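Local atomic coordinates of uncharacterized protein (Bacteroides ovatus CL02T12C04, PDB entry 6PTM), a protein that probably acts as an exo-carrageenase, a glycoside hydrolase of family 42 that removes sugar units from the chain ends of carrageenan. Residues R317-N322 with Y360-A365; P294-I299 with D369-W374. One frame throughout, in Å; residues are numbered along the deposited sequence.

Contact 1 of 2, residues R317-N322 with Y360-A365; sequences RKWLKN and YFDFMA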
loop_
_atom_site.group_PDB
_atom_site.type_symbol
_atom_site.label_atom_id
_atom_site.label_comp_id
_atom_site.label_asym_id
_atom_site.label_seq_id
_atom_site.Cartn_x
_atom_site.Cartn_y
_atom_site.Cartn_z
ATOM N N ARG A 317 -32.008 -8.815 0.402
ATOM C CA ARG A 317 -33.440 -8.381 0.288
ATOM C C ARG A 317 -33.641 -7.127 1.154
ATOM O O ARG A 317 -34.297 -6.171 0.692
ATOM C CB ARG A 317 -34.386 -9.505 0.721
ATOM C CG ARG A 317 -34.325 -10.779 -0.119
ATOM C CD ARG A 317 -35.273 -11.834 0.448
ATOM N NE ARG A 317 -35.237 -13.018 -0.375
ATOM C CZ ARG A 317 -34.761 -14.192 0.027
ATOM N NH1 ARG A 317 -34.327 -14.343 1.263
ATOM N NH2 ARG A 317 -34.673 -15.205 -0.813
ATOM N N LYS A 318 -33.046 -7.092 2.354
ATOM C CA LYS A 318 -33.088 -5.903 3.242
ATOM C C LYS A 318 -32.390 -4.710 2.586
ATOM O O LYS A 318 -32.944 -3.591 2.588
ATOM C CB LYS A 318 -32.483 -6.275 4.589
ATOM C CG LYS A 318 -33.383 -7.180 5.415
ATOM C CD LYS A 318 -32.720 -7.737 6.685
ATOM C CE LYS A 318 -33.594 -8.733 7.411
ATOM N NZ LYS A 318 -32.922 -9.192 8.646
ATOM N N TRP A 319 -31.205 -4.910 2.034
ATOM C CA TRP A 319 -30.455 -3.829 1.335
ATOM C C TRP A 319 -31.302 -3.325 0.146
ATOM O O TRP A 319 -31.393 -2.103 -0.050
ATOM C CB TRP A 319 -29.103 -4.389 0.873
ATOM C CG TRP A 319 -28.229 -3.390 0.187
ATOM C CD1 TRP A 319 -27.183 -2.724 0.752
ATOM C CD2 TRP A 319 -28.287 -2.986 -1.185
ATOM N NE1 TRP A 319 -26.599 -1.914 -0.167
ATOM C CE2 TRP A 319 -27.259 -2.039 -1.362
ATOM C CE3 TRP A 319 -29.093 -3.319 -2.283
ATOM C CZ2 TRP A 319 -27.044 -1.405 -2.582
ATOM C CZ3 TRP A 319 -28.872 -2.693 -3.488
ATOM C CH2 TRP A 319 -27.858 -1.762 -3.638
ATOM N N LEU A 320 -31.929 -4.228 -0.610
ATOM C CA LEU A 320 -32.737 -3.847 -1.813
ATOM C C LEU A 320 -33.946 -2.993 -1.368
ATOM O O LEU A 320 -34.309 -1.993 -2.045
ATOM C CB LEU A 320 -33.173 -5.108 -2.558
ATOM C CG LEU A 320 -32.052 -5.843 -3.291
ATOM C CD1 LEU A 320 -32.441 -7.287 -3.595
ATOM C CD2 LEU A 320 -31.638 -5.069 -4.525
ATOM N N LYS A 321 -34.562 -3.366 -0.255
ATOM C CA LYS A 321 -35.700 -2.598 0.315
ATOM C C LYS A 321 -35.248 -1.170 0.661
ATOM O O LYS A 321 -35.993 -0.204 0.354
ATOM C CB LYS A 321 -36.273 -3.281 1.551
ATOM C CG LYS A 321 -37.489 -2.573 2.136
ATOM C CD LYS A 321 -38.058 -3.326 3.285
ATOM C CE LYS A 321 -39.464 -2.885 3.586
ATOM N NZ LYS A 321 -39.967 -3.635 4.750
ATOM N N ASN A 322 -34.099 -1.034 1.307
ATOM C CA ASN A 322 -33.533 0.296 1.616
ATOM C C ASN A 322 -33.166 1.017 0.322
ATOM O O ASN A 322 -33.479 2.179 0.244
ATOM C CB ASN A 322 -32.313 0.212 2.527
ATOM C CG ASN A 322 -31.764 1.582 2.820
ATOM O OD1 ASN A 322 -32.392 2.336 3.544
ATOM N ND2 ASN A 322 -30.618 1.912 2.243
ATOM N N TYR A 360 -27.164 -6.899 -11.423
ATOM C CA TYR A 360 -25.704 -7.043 -11.253
ATOM C C TYR A 360 -25.208 -5.901 -10.397
ATOM O O TYR A 360 -24.401 -6.161 -9.485
ATOM C CB TYR A 360 -25.027 -7.070 -12.614
ATOM C CG TYR A 360 -23.528 -7.225 -12.596
ATOM C CD1 TYR A 360 -22.692 -6.134 -12.365
ATOM C CD2 TYR A 360 -22.935 -8.447 -12.881
ATOM C CE1 TYR A 360 -21.311 -6.261 -12.408
ATOM C CE2 TYR A 360 -21.561 -8.583 -12.936
ATOM C CZ TYR A 360 -20.745 -7.485 -12.729
ATOM O OH TYR A 360 -19.389 -7.635 -12.785
ATOM N N PHE A 361 -25.613 -4.675 -10.733
ATOM C CA PHE A 361 -25.152 -3.487 -10.006
ATOM C C PHE A 361 -25.495 -3.653 -8.522
ATOM O O PHE A 361 -24.659 -3.422 -7.638
ATOM C CB PHE A 361 -25.793 -2.211 -10.547
ATOM C CG PHE A 361 -25.346 -1.070 -9.692
ATOM C CD1 PHE A 361 -26.044 -0.729 -8.556
ATOM C CD2 PHE A 361 -24.135 -0.461 -9.945
ATOM C CE1 PHE A 361 -25.583 0.262 -7.712
ATOM C CE2 PHE A 361 -23.653 0.506 -9.088
ATOM C CZ PHE A 361 -24.378 0.869 -7.973
ATOM N N ASP A 362 -26.751 -3.990 -8.266
ATOM C CA ASP A 362 -27.317 -4.160 -6.909
ATOM C C ASP A 362 -26.521 -5.224 -6.169
ATOM O O ASP A 362 -26.211 -5.006 -4.969
ATOM C CB ASP A 362 -28.805 -4.477 -6.972
ATOM C CG ASP A 362 -29.667 -3.245 -7.219
ATOM O OD1 ASP A 362 -29.113 -2.101 -7.184
ATOM O OD2 ASP A 362 -30.857 -3.429 -7.489
ATOM N N PHE A 363 -26.240 -6.349 -6.825
ATOM C CA PHE A 363 -25.530 -7.472 -6.168
ATOM C C PHE A 363 -24.135 -6.989 -5.713
ATOM O O PHE A 363 -23.728 -7.243 -4.555
ATOM C CB PHE A 363 -25.457 -8.673 -7.105
ATOM C CG PHE A 363 -25.205 -9.960 -6.380
ATOM C CD1 PHE A 363 -26.255 -10.806 -6.075
ATOM C CD2 PHE A 363 -23.911 -10.342 -6.050
ATOM C CE1 PHE A 363 -26.026 -11.971 -5.358
ATOM C CE2 PHE A 363 -23.683 -11.526 -5.365
ATOM C CZ PHE A 363 -24.743 -12.336 -5.014
ATOM N N MET A 364 -23.413 -6.287 -6.592
ATOM C CA MET A 364 -22.017 -5.875 -6.321
ATOM C C MET A 364 -22.016 -4.767 -5.256
ATOM O O MET A 364 -21.124 -4.796 -4.379
ATOM C CB MET A 364 -21.300 -5.399 -7.590
ATOM C CG MET A 364 -21.152 -6.450 -8.664
ATOM S SD MET A 364 -20.765 -8.081 -8.041
ATOM C CE MET A 364 -20.787 -9.005 -9.580
ATOM N N ALA A 365 -22.996 -3.852 -5.309
ATOM C CA ALA A 365 -23.132 -2.719 -4.373
ATOM C C ALA A 365 -23.460 -3.276 -2.981
ATOM O O ALA A 365 -22.806 -2.871 -2.006
ATOM C CB ALA A 365 -24.201 -1.776 -4.882
#
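L320 and D362 bring their CA atoms to 7.4 Å where the helical segments 317-322 and 360-365 pass each other, their axes 10.6 Å apart and their N-to-C directions at 113°. At that axis spacing the gap is bridged by side chains, chiefly W319. Its CB points at the facing helix, and with CG anti to the backbone N (chi1 -178°) the indole is carried straight out against the backbone turn D362-A365. The backbone oxygen D362 O sits over one face of the ring, displaced toward the rim, while the carboxylate oxygen D362 OD1 lies at the ring edge, 3.8 Å from W319 CZ3. Farther round the six-membered ring, W319 CZ2 meets the methyl A365 CB obliquely at 3.7 Å. Helix 358-385 follows strand 288-292 of the (beta/alpha)8 barrel expected of a GH42 enzyme, and helix 310-324 belongs to the long excursion between them, so the indole packs this excursion against helix 358-385, its NE1 hydrogen-bonded to D369 OD2 further along that helix. L320 reaches in from beside the indole, its CD2 methyl lying 3.5 Å from D362 OD2; the same leucine packs on L330 and W334 of helix 327-334. The carboxylate of D362 is turned 65° from the indole plane. Though buried, it has three hydrogen-bond partners: Y653 OH at OD1, and H324 NE2 and the W334 indole N-H at OD2. These bonds fix its rotation and, if it is ionised, would probably stabilise its charge.

Contact 2 of 2, residues P294-I299 with D369-W374; sequences PHWNCI and DRVTEW. With EDO (1,2-ethanediol), chain C.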
loop_
_atom_site.group_PDB
_atom_site.type_symbol
_atom_site.label_atom_id
_atom_site.label_comp_id
_atom_site.label_asym_id
_atom_site.label_seq_id
_atom_site.Cartn_x
_atom_site.Cartn_y
_atom_site.Cartn_z
ATOM N N PRO A 294 -8.876 -9.939 2.495
ATOM C CA PRO A 294 -10.292 -10.279 2.346
ATOM C C PRO A 294 -10.799 -10.013 0.918
ATOM O O PRO A 294 -10.313 -9.079 0.234
ATOM C CB PRO A 294 -10.972 -9.335 3.351
ATOM C CG PRO A 294 -10.070 -8.143 3.322
ATOM C CD PRO A 294 -8.682 -8.765 3.370
ATOM N N HIS A 295 -11.726 -10.872 0.482
ATOM C CA HIS A 295 -12.512 -10.704 -0.757
ATOM C C HIS A 295 -13.586 -11.783 -0.780
ATOM O O HIS A 295 -13.351 -12.902 -0.209
ATOM C CB HIS A 295 -11.627 -10.653 -2.018
ATOM C CG HIS A 295 -10.443 -11.579 -2.029
ATOM N ND1 HIS A 295 -10.531 -12.872 -2.472
ATOM C CD2 HIS A 295 -9.133 -11.374 -1.731
ATOM C CE1 HIS A 295 -9.346 -13.453 -2.391
ATOM N NE2 HIS A 295 -8.456 -12.551 -1.966
ATOM N N TRP A 296 -14.726 -11.397 -1.344
ATOM C CA TRP A 296 -15.961 -12.200 -1.477
ATOM C C TRP A 296 -16.371 -12.215 -2.943
ATOM O O TRP A 296 -17.523 -11.819 -3.258
ATOM C CB TRP A 296 -17.046 -11.635 -0.557
ATOM C CG TRP A 296 -16.790 -11.931 0.892
ATOM C CD1 TRP A 296 -17.324 -12.959 1.609
ATOM C CD2 TRP A 296 -15.921 -11.230 1.799
ATOM N NE1 TRP A 296 -16.876 -12.933 2.896
ATOM C CE2 TRP A 296 -16.039 -11.869 3.056
ATOM C CE3 TRP A 296 -15.124 -10.089 1.696
ATOM C CZ2 TRP A 296 -15.344 -11.446 4.180
ATOM C CZ3 TRP A 296 -14.437 -9.662 2.809
ATOM C CH2 TRP A 296 -14.539 -10.336 4.032
ATOM N N ASN A 297 -15.410 -12.565 -3.808
ATOM C CA ASN A 297 -15.638 -12.598 -5.268
ATOM C C ASN A 297 -16.838 -13.504 -5.546
ATOM O O ASN A 297 -16.963 -14.556 -4.902
ATOM C CB ASN A 297 -14.435 -13.096 -6.063
ATOM C CG ASN A 297 -13.202 -12.233 -5.898
ATOM O OD1 ASN A 297 -13.311 -11.051 -5.575
ATOM N ND2 ASN A 297 -12.026 -12.790 -6.208
ATOM N N CYS A 298 -17.682 -13.089 -6.479
ATOM C CA CYS A 298 -19.034 -13.652 -6.666
ATOM C C CYS A 298 -19.384 -13.681 -8.166
ATOM O O CYS A 298 -20.569 -13.623 -8.484
ATOM C CB CYS A 298 -20.016 -12.839 -5.830
ATOM S SG CYS A 298 -20.178 -11.110 -6.346
ATOM N N ILE A 299 -18.395 -13.734 -9.055
ATOM C CA ILE A 299 -18.620 -13.968 -10.512
ATOM C C ILE A 299 -18.265 -15.430 -10.814
ATOM O O ILE A 299 -17.139 -15.907 -10.522
ATOM C CB ILE A 299 -17.870 -12.958 -11.391
ATOM C CG1 ILE A 299 -18.403 -11.548 -11.123
ATOM C CG2 ILE A 299 -17.976 -13.344 -12.866
ATOM C CD1 ILE A 299 -17.630 -10.441 -11.797
ATOM N N ASP A 369 -21.322 -3.222 0.601
ATOM C CA ASP A 369 -21.983 -2.685 1.815
ATOM C C ASP A 369 -21.998 -3.752 2.911
ATOM O O ASP A 369 -21.740 -3.379 4.044
ATOM C CB ASP A 369 -23.350 -2.074 1.489
ATOM C CG ASP A 369 -23.240 -0.804 0.649
ATOM O OD1 ASP A 369 -22.091 -0.351 0.419
ATOM O OD2 ASP A 369 -24.291 -0.264 0.235
ATOM N N ARG A 370 -22.246 -5.025 2.616
ATOM C CA ARG A 370 -22.333 -6.016 3.716
ATOM C C ARG A 370 -20.922 -6.337 4.201
ATOM O O ARG A 370 -20.758 -6.752 5.357
ATOM C CB ARG A 370 -23.060 -7.301 3.317
ATOM C CG ARG A 370 -22.397 -8.078 2.191
ATOM C CD ARG A 370 -22.279 -9.528 2.521
ATOM N NE ARG A 370 -21.604 -10.234 1.438
ATOM C CZ ARG A 370 -21.365 -11.544 1.435
ATOM N NH1 ARG A 370 -20.737 -12.081 0.401
ATOM N NH2 ARG A 370 -21.790 -12.313 2.434
ATOM N N VAL A 371 -19.935 -6.219 3.317
ATOM C CA VAL A 371 -18.536 -6.462 3.750
ATOM C C VAL A 371 -18.107 -5.302 4.639
ATOM O O VAL A 371 -17.520 -5.552 5.691
ATOM C CB VAL A 371 -17.597 -6.685 2.546
ATOM C CG1 VAL A 371 -16.141 -6.594 2.968
ATOM C CG2 VAL A 371 -17.913 -8.024 1.883
ATOM N N THR A 372 -18.376 -4.056 4.212
ATOM C CA THR A 372 -18.113 -2.869 5.056
ATOM C C THR A 372 -18.763 -3.070 6.443
ATOM O O THR A 372 -18.086 -2.817 7.488
ATOM C CB THR A 372 -18.592 -1.598 4.347
ATOM O OG1 THR A 372 -17.921 -1.426 3.094
ATOM C CG2 THR A 372 -18.438 -0.394 5.237
ATOM N N GLU A 373 -20.029 -3.475 6.479
ATOM C CA GLU A 373 -20.776 -3.686 7.762
ATOM C C GLU A 373 -20.064 -4.756 8.619
ATOM O O GLU A 373 -19.931 -4.582 9.861
ATOM C CB GLU A 373 -22.238 -4.015 7.466
ATOM C CG GLU A 373 -23.095 -4.158 8.723
ATOM C CD GLU A 373 -22.959 -5.468 9.479
ATOM O OE1 GLU A 373 -22.787 -6.527 8.830
ATOM O OE2 GLU A 373 -23.037 -5.427 10.728
ATOM N N TRP A 374 -19.561 -5.812 7.990
ATOM C CA TRP A 374 -18.868 -6.902 8.703
ATOM C C TRP A 374 -17.648 -6.328 9.428
ATOM O O TRP A 374 -17.454 -6.612 10.620
ATOM C CB TRP A 374 -18.530 -8.010 7.700
ATOM C CG TRP A 374 -17.444 -8.945 8.138
ATOM C CD1 TRP A 374 -16.185 -9.069 7.618
ATOM C CD2 TRP A 374 -17.541 -9.897 9.198
ATOM N NE1 TRP A 374 -15.499 -10.051 8.272
ATOM C CE2 TRP A 374 -16.294 -10.558 9.261
ATOM C CE3 TRP A 374 -18.562 -10.258 10.086
ATOM C CZ2 TRP A 374 -16.057 -11.583 10.170
ATOM C CZ3 TRP A 374 -18.326 -11.281 10.973
ATOM C CH2 TRP A 374 -17.083 -11.913 11.025
HETATM C C1 EDO C . -21.962 0.358 -2.893
HETATM O O1 EDO C . -21.826 1.229 -1.808
HETATM C C2 EDO C . -22.223 1.142 -4.140
HETATM O O2 EDO C . -23.516 1.706 -4.211
#
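W296 reaches from the loop 294-299 to helix 369-374 and touches three of its residues, R370, V371 and W374. Packing is closest at V371, whose two methyls meet neighbouring atoms of the indole: CG2 lies 3.5 Å from W296 CE3, and CG1 the same 3.5 Å from W296 CZ3. The methyls thus run alongside the CE3-CZ3 bond, one beside each atom. At the pyrrole end R370 comes round from the side. Its chi1 of 62° sets CG between the backbone N and the carbonyl carbon, and a bend at chi2 then brings NH1 to 3.7 Å from W296 CD1, with guanidinium and indole planes 62° apart. N367 accepts from this NH1 and N259 from NH2, which fixes the guanidinium; N367 also donates to the carbonyl oxygen of W296. Contact is looser at the far end of the indole, where W296 CH2 stands 4.1 Å from W374 CD1 and the two ring planes are steeply inclined, at 73°. An alanine in place of W296 would probably leave a gap beside the V371 methyls and take away the ring beside the R370 guanidinium. Farther out, the partly exposed D369 takes no part in this packing; its OD1 accepts a hydrogen bond of 2.7 Å from O1 of an ethanediol, probably from the crystallisation liquor, that is also hydrogen-bonded to K570. The loop leaves the C-terminal end of strand 288-292, probably a barrel strand, directly after an Asn-Glu pair whose glutamate is consistent with the acid/base of clan GH-A (beta/alpha)8 enzymes.

Overall arrangement
Following the chain from its N terminus, strand 288-292 leads into loop 294-299, the first half of contact 2. Helix 310-324 then supplies 317-322, and after helix 327-334 and a further loop the chain enters helix 358-385, which carries both 360-365 and 369-374. Contact 1 therefore closes a 37-residue connection nested inside the 69-residue one closed by contact 2. Their centres are 13 Å apart and they meet directly: M364 SD packs on C298 SG at 3.5 Å, and F363 CE2 lies 3.7 Å from the same C298 SG. Helix 358-385 is thus tied to helix 310-324 near its start and to the loop after strand 288-292 farther along.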